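Local atomic coordinates of single domain haemoglobin (Campylobacter jejuni, PDB entry 2WY4), a protein that binds heme and, as a member of the globin family, probably binds oxygen and may take part in nitric oxide detoxification. Residues A[76-81]-A[131-136]. Sequence-based numbering, arbitrary orientation.
Sequences FVDKVA and IDIEKK. With HEM (protoporphyrin IX containing Fe), chain B.
A81 and E134 mark the point where two helices meet, their CA atoms 5.6 Å apart; the local axes approach to 9.5 Å and are inclined at 54°. These are the F and H helices of the globin fold, 74-86 and 113-139. I133 does most of the apolar packing, with one branch for each of two partners. Its CD1 meets CG1 of V77 at 3.7 Å. Its CG2 rests against CB of A81 at 3.8 Å. I133 CG1 stands anti to the carbonyl carbon (chi1 -76°) and the chain runs on extended, which takes CD1 to V77 and leaves CG2 for A81. D78 borders this patch, its OD1 3.9 Å from I133 CG2. The small side chain of A81 also receives the chain of E134, whose CG comes within 3.6 Å of A81 CB. Beyond CG the glutamate is extended (chi2 162°), and its OE2 passes 3.6 Å from A81 CA. The carboxylate is held by both oxygens, OE1 by the hydroxyl of Y94 and OE2 by ND1 of H84, the axial heme ligand. On the heme side of helix 74-86, V80 lays CG1 on the porphyrin, 3.7 Å from C3A of the heme. No hydrogen bond joins the two segments; E134 passes A81 on its way to the proximal histidine. The E134-H84 hydrogen bond probably gives the imidazole some imidazolate character, as the Asp-His pair does in peroxidases, and would probably raise electron density at the iron.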
ATOM      1  N   PHE A  76       8.592   6.758  -9.327  1.00 15.31           N
ATOM      2  CA  PHE A  76       8.189   6.910  -7.935  1.00 15.24           C
ATOM      3  C   PHE A  76       8.601   5.656  -7.147  1.00 14.65           C
ATOM      4  O   PHE A  76       9.254   5.709  -6.118  1.00 14.83           O
ATOM      5  CB  PHE A  76       6.667   7.118  -7.809  1.00 14.78           C
ATOM      6  CG  PHE A  76       6.179   7.127  -6.389  1.00 13.55           C
ATOM      7  CD1 PHE A  76       6.436   8.189  -5.580  1.00 15.02           C
ATOM      8  CD2 PHE A  76       5.492   6.040  -5.863  1.00 15.44           C
ATOM      9  CE1 PHE A  76       6.037   8.195  -4.283  1.00 14.00           C
ATOM     10  CE2 PHE A  76       5.067   6.068  -4.558  1.00 13.53           C
ATOM     11  CZ  PHE A  76       5.351   7.133  -3.763  1.00 12.54           C
ATOM     12  N   VAL A  77       8.206   4.511  -7.664  1.00 14.84           N
ATOM     13  CA  VAL A  77       8.439   3.270  -6.954  1.00 14.24           C
ATOM     14  C   VAL A  77       9.917   2.960  -6.802  1.00 14.25           C
ATOM     15  O   VAL A  77      10.346   2.447  -5.768  1.00 13.91           O
ATOM     16  CB  VAL A  77       7.692   2.110  -7.622  1.00 14.16           C
ATOM     17  CG1 VAL A  77       8.092   0.754  -7.024  1.00 13.77           C
ATOM     18  CG2 VAL A  77       6.209   2.313  -7.481  1.00 15.24           C
ATOM     19  N   ASP A  78      10.688   3.321  -7.820  1.00 15.26           N
ATOM     20  CA  ASP A  78      12.151   3.169  -7.781  1.00 17.78           C
ATOM     21  C   ASP A  78      12.756   3.733  -6.538  1.00 18.19           C
ATOM     22  O   ASP A  78      13.767   3.228  -6.022  1.00 18.20           O
ATOM     23  CB  ASP A  78      12.813   4.000  -8.900  1.00 19.95           C
ATOM     24  CG  ASP A  78      12.917   3.257 -10.150  1.00 21.65           C
ATOM     25  OD1 ASP A  78      12.601   2.038 -10.118  1.00 24.20           O
ATOM     26  OD2 ASP A  78      13.302   3.773 -11.207  1.00 22.76           O
ATOM     27  N   LYS A  79      12.194   4.851  -6.105  1.00 18.14           N
ATOM     28  CA  LYS A  79      12.718   5.535  -4.934  1.00 18.69           C
ATOM     29  C   LYS A  79      12.246   4.897  -3.651  1.00 16.47           C
ATOM     30  O   LYS A  79      13.032   4.780  -2.695  1.00 16.91           O
ATOM     31  CB  LYS A  79      12.325   7.001  -4.934  0.52 19.27           C
ATOM     32  CG  LYS A  79      12.672   7.730  -6.205  0.52 21.45           C
ATOM     33  CD  LYS A  79      14.077   7.402  -6.678  0.52 21.25           C
ATOM     34  CE  LYS A  79      14.413   8.115  -7.971  0.52 21.05           C
ATOM     35  NZ  LYS A  79      13.610   7.622  -9.158  0.52 19.64           N
ATOM     36  N   VAL A  80      10.981   4.477  -3.613  1.00 15.62           N
ATOM     37  CA  VAL A  80      10.483   3.802  -2.425  1.00 14.08           C
ATOM     38  C   VAL A  80      11.258   2.484  -2.230  1.00 14.09           C
ATOM     39  O   VAL A  80      11.604   2.132  -1.118  1.00 14.29           O
ATOM     40  CB  VAL A  80       8.995   3.465  -2.522  1.00 13.87           C
ATOM     41  CG1 VAL A  80       8.561   2.710  -1.289  1.00 13.05           C
ATOM     42  CG2 VAL A  80       8.158   4.746  -2.700  1.00 15.28           C
ATOM     43  N   ALA A  81      11.578   1.801  -3.331  1.00 14.61           N
ATOM     44  CA  ALA A  81      12.317   0.543  -3.265  1.00 15.27           C
ATOM     45  C   ALA A  81      13.618   0.668  -2.485  1.00 15.68           C
ATOM     46  O   ALA A  81      14.075  -0.316  -1.887  1.00 16.99           O
ATOM     47  CB  ALA A  81      12.606   0.107  -4.629  1.00 15.69           C
ATOM     48  N   ILE A 131       7.617  -5.627  -5.730  1.00 15.04           N
ATOM     49  CA  ILE A 131       8.460  -6.813  -5.516  1.00 15.22           C
ATOM     50  C   ILE A 131       9.487  -6.984  -6.626  1.00 16.01           C
ATOM     51  O   ILE A 131      10.662  -7.267  -6.363  1.00 16.14           O
ATOM     52  CB  ILE A 131       7.578  -8.083  -5.414  1.00 15.67           C
ATOM     53  CG1 ILE A 131       6.787  -8.101  -4.095  1.00 16.76           C
ATOM     54  CG2 ILE A 131       8.421  -9.356  -5.480  1.00 15.72           C
ATOM     55  CD1 ILE A 131       5.614  -9.095  -4.086  1.00 15.43           C
ATOM     56  N   ASP A 132       9.047  -6.824  -7.863  1.00 15.81           N
ATOM     57  CA  ASP A 132       9.949  -7.063  -8.998  1.00 17.10           C
ATOM     58  C   ASP A 132      11.083  -6.051  -9.054  1.00 17.07           C
ATOM     59  O   ASP A 132      12.243  -6.398  -9.347  1.00 17.38           O
ATOM     60  CB  ASP A 132       9.204  -7.094 -10.343  1.00 18.31           C
ATOM     61  CG  ASP A 132       8.312  -8.342 -10.521  1.00 20.46           C
ATOM     62  OD1 ASP A 132       8.410  -9.313  -9.730  1.00 22.90           O
ATOM     63  OD2 ASP A 132       7.444  -8.407 -11.411  1.00 24.32           O
ATOM     64  N   ILE A 133      10.777  -4.793  -8.756  1.00 16.60           N
ATOM     65  CA  ILE A 133      11.799  -3.753  -8.732  1.00 17.04           C
ATOM     66  C   ILE A 133      12.790  -4.010  -7.581  1.00 17.07           C
ATOM     67  O   ILE A 133      14.014  -3.915  -7.766  1.00 17.24           O
ATOM     68  CB  ILE A 133      11.142  -2.340  -8.614  1.00 18.06           C
ATOM     69  CG1 ILE A 133      10.553  -1.936  -9.959  1.00 18.96           C
ATOM     70  CG2 ILE A 133      12.108  -1.273  -8.142  1.00 17.99           C
ATOM     71  CD1 ILE A 133       9.748  -0.680  -9.953  1.00 17.90           C
ATOM     72  N   GLU A 134      12.250  -4.363  -6.414  1.00 16.42           N
ATOM     73  CA  GLU A 134      13.055  -4.654  -5.255  1.00 16.67           C
ATOM     74  C   GLU A 134      13.913  -5.914  -5.444  1.00 17.85           C
ATOM     75  O   GLU A 134      15.065  -5.958  -5.021  1.00 17.31           O
ATOM     76  CB  GLU A 134      12.160  -4.696  -4.008  1.00 15.35           C
ATOM     77  CG  GLU A 134      11.705  -3.273  -3.656  1.00 14.37           C
ATOM     78  CD  GLU A 134      10.495  -3.180  -2.744  1.00 16.16           C
ATOM     79  OE1 GLU A 134      10.174  -4.175  -2.049  1.00 14.84           O
ATOM     80  OE2 GLU A 134       9.878  -2.088  -2.689  1.00 14.12           O
ATOM     81  N   LYS A 135      13.357  -6.923  -6.098  1.00 19.36           N
ATOM     82  CA  LYS A 135      14.114  -8.145  -6.369  1.00 21.47           C
ATOM     83  C   LYS A 135      15.363  -7.802  -7.149  1.00 22.52           C
ATOM     84  O   LYS A 135      16.448  -8.314  -6.848  1.00 21.83           O
ATOM     85  CB  LYS A 135      13.255  -9.155  -7.130  1.00 22.51           C
ATOM     86  CG  LYS A 135      12.481 -10.100  -6.255  1.00 25.67           C
ATOM     87  CD  LYS A 135      11.655 -11.075  -7.096  1.00 29.06           C
ATOM     88  CE  LYS A 135      12.531 -11.995  -7.923  1.00 30.49           C
ATOM     89  NZ  LYS A 135      11.730 -13.078  -8.595  1.00 32.88           N
ATOM     90  N   LYS A 136      15.220  -6.945  -8.160  1.00 23.68           N
ATOM     91  CA  LYS A 136      16.371  -6.499  -8.935  1.00 25.33           C
ATOM     92  C   LYS A 136      17.372  -5.807  -8.040  1.00 25.27           C
ATOM     93  O   LYS A 136      18.572  -6.021  -8.173  1.00 25.72           O
ATOM     94  CB  LYS A 136      15.967  -5.561 -10.072  1.00 26.39           C
ATOM     95  CG  LYS A 136      15.395  -6.269 -11.272  1.00 29.10           C
ATOM     96  CD  LYS A 136      15.370  -5.354 -12.490  1.00 32.50           C
ATOM     97  CE  LYS A 136      14.356  -5.818 -13.532  1.00 34.68           C
ATOM     98  NZ  LYS A 136      14.617  -7.186 -14.071  1.00 35.66           N
TER
HETATM   99  CHA HEM B 150       8.295   3.048   3.726  1.00 10.86           C
HETATM  100  CHB HEM B 150       4.894   2.430   0.382  1.00 10.61           C
HETATM  101  CHC HEM B 150       4.896  -2.299   1.308  1.00 11.96           C
HETATM  102  CHD HEM B 150       7.831  -1.551   5.102  1.00 10.33           C
HETATM  103  C1A HEM B 150       7.456   3.287   2.704  1.00 10.31           C
HETATM  104  C2A HEM B 150       7.216   4.545   2.063  1.00 11.22           C
HETATM  105  C3A HEM B 150       6.253   4.396   1.134  1.00 11.36           C
HETATM  106  C4A HEM B 150       5.865   3.000   1.191  1.00 11.08           C
HETATM  107  CMA HEM B 150       5.701   5.481   0.198  1.00 11.82           C
HETATM  108  CAA HEM B 150       7.975   5.853   2.399  1.00 12.48           C
HETATM  109  CBA HEM B 150       9.464   5.743   2.066  1.00 14.21           C
HETATM  110  CGA HEM B 150       9.914   6.243   0.731  1.00 17.75           C
HETATM  111  O1A HEM B 150       9.155   6.985   0.055  1.00 19.71           O
HETATM  112  O2A HEM B 150      11.103   5.931   0.367  1.00 19.80           O
HETATM  113  C1B HEM B 150       4.579   1.098   0.368  1.00 11.65           C
HETATM  114  C2B HEM B 150       3.642   0.488  -0.506  1.00 11.68           C
HETATM  115  C3B HEM B 150       3.646  -0.831  -0.251  1.00 11.05           C
HETATM  116  C4B HEM B 150       4.583  -1.082   0.787  1.00 12.16           C
HETATM  117  CMB HEM B 150       2.745   1.238  -1.482  1.00 12.57           C
HETATM  118  CAB HEM B 150       2.796  -1.953  -0.863  1.00 11.59           C
HETATM  119  CBB HEM B 150       2.582  -2.037  -2.163  1.00 14.19           C
HETATM  120  C1C HEM B 150       5.722  -2.553   2.378  1.00 11.56           C
HETATM  121  C2C HEM B 150       6.056  -3.800   2.970  1.00 12.40           C
HETATM  122  C3C HEM B 150       6.834  -3.560   4.005  1.00 13.14           C
HETATM  123  C4C HEM B 150       7.014  -2.138   4.152  1.00 11.73           C
HETATM  124  CMC HEM B 150       5.625  -5.168   2.419  1.00 11.48           C
HETATM  125  CAC HEM B 150       7.431  -4.607   4.930  1.00 14.29           C
HETATM  126  CBC HEM B 150       7.131  -4.571   6.235  1.00 14.64           C
HETATM  127  C1D HEM B 150       8.216  -0.227   5.045  1.00 11.92           C
HETATM  128  C2D HEM B 150       9.083   0.349   6.000  1.00 12.11           C
HETATM  129  C3D HEM B 150       9.263   1.773   5.609  1.00 11.71           C
HETATM  130  C4D HEM B 150       8.478   1.910   4.426  1.00 11.50           C
HETATM  131  CMD HEM B 150       9.720  -0.357   7.177  1.00 12.91           C
HETATM  132  CAD HEM B 150      10.067   2.856   6.307  1.00 12.14           C
HETATM  133  CBD HEM B 150       9.096   3.782   7.032  1.00 12.89           C
HETATM  134  CGD HEM B 150       9.749   4.704   8.017  1.00 11.87           C
HETATM  135  O1D HEM B 150       9.221   4.810   9.130  1.00 12.50           O
HETATM  136  O2D HEM B 150      10.774   5.333   7.637  1.00 14.61           O
HETATM  137  NA  HEM B 150       6.612   2.338   2.168  1.00 11.04           N
HETATM  138  NB  HEM B 150       5.155   0.122   1.140  1.00 11.49           N
HETATM  139  NC  HEM B 150       6.324  -1.545   3.117  1.00 12.14           N
HETATM  140  ND  HEM B 150       7.849   0.718   4.115  1.00 12.34           N
HETATM  141 FE   HEM B 150       6.500   0.414   2.624  1.00 12.78          FE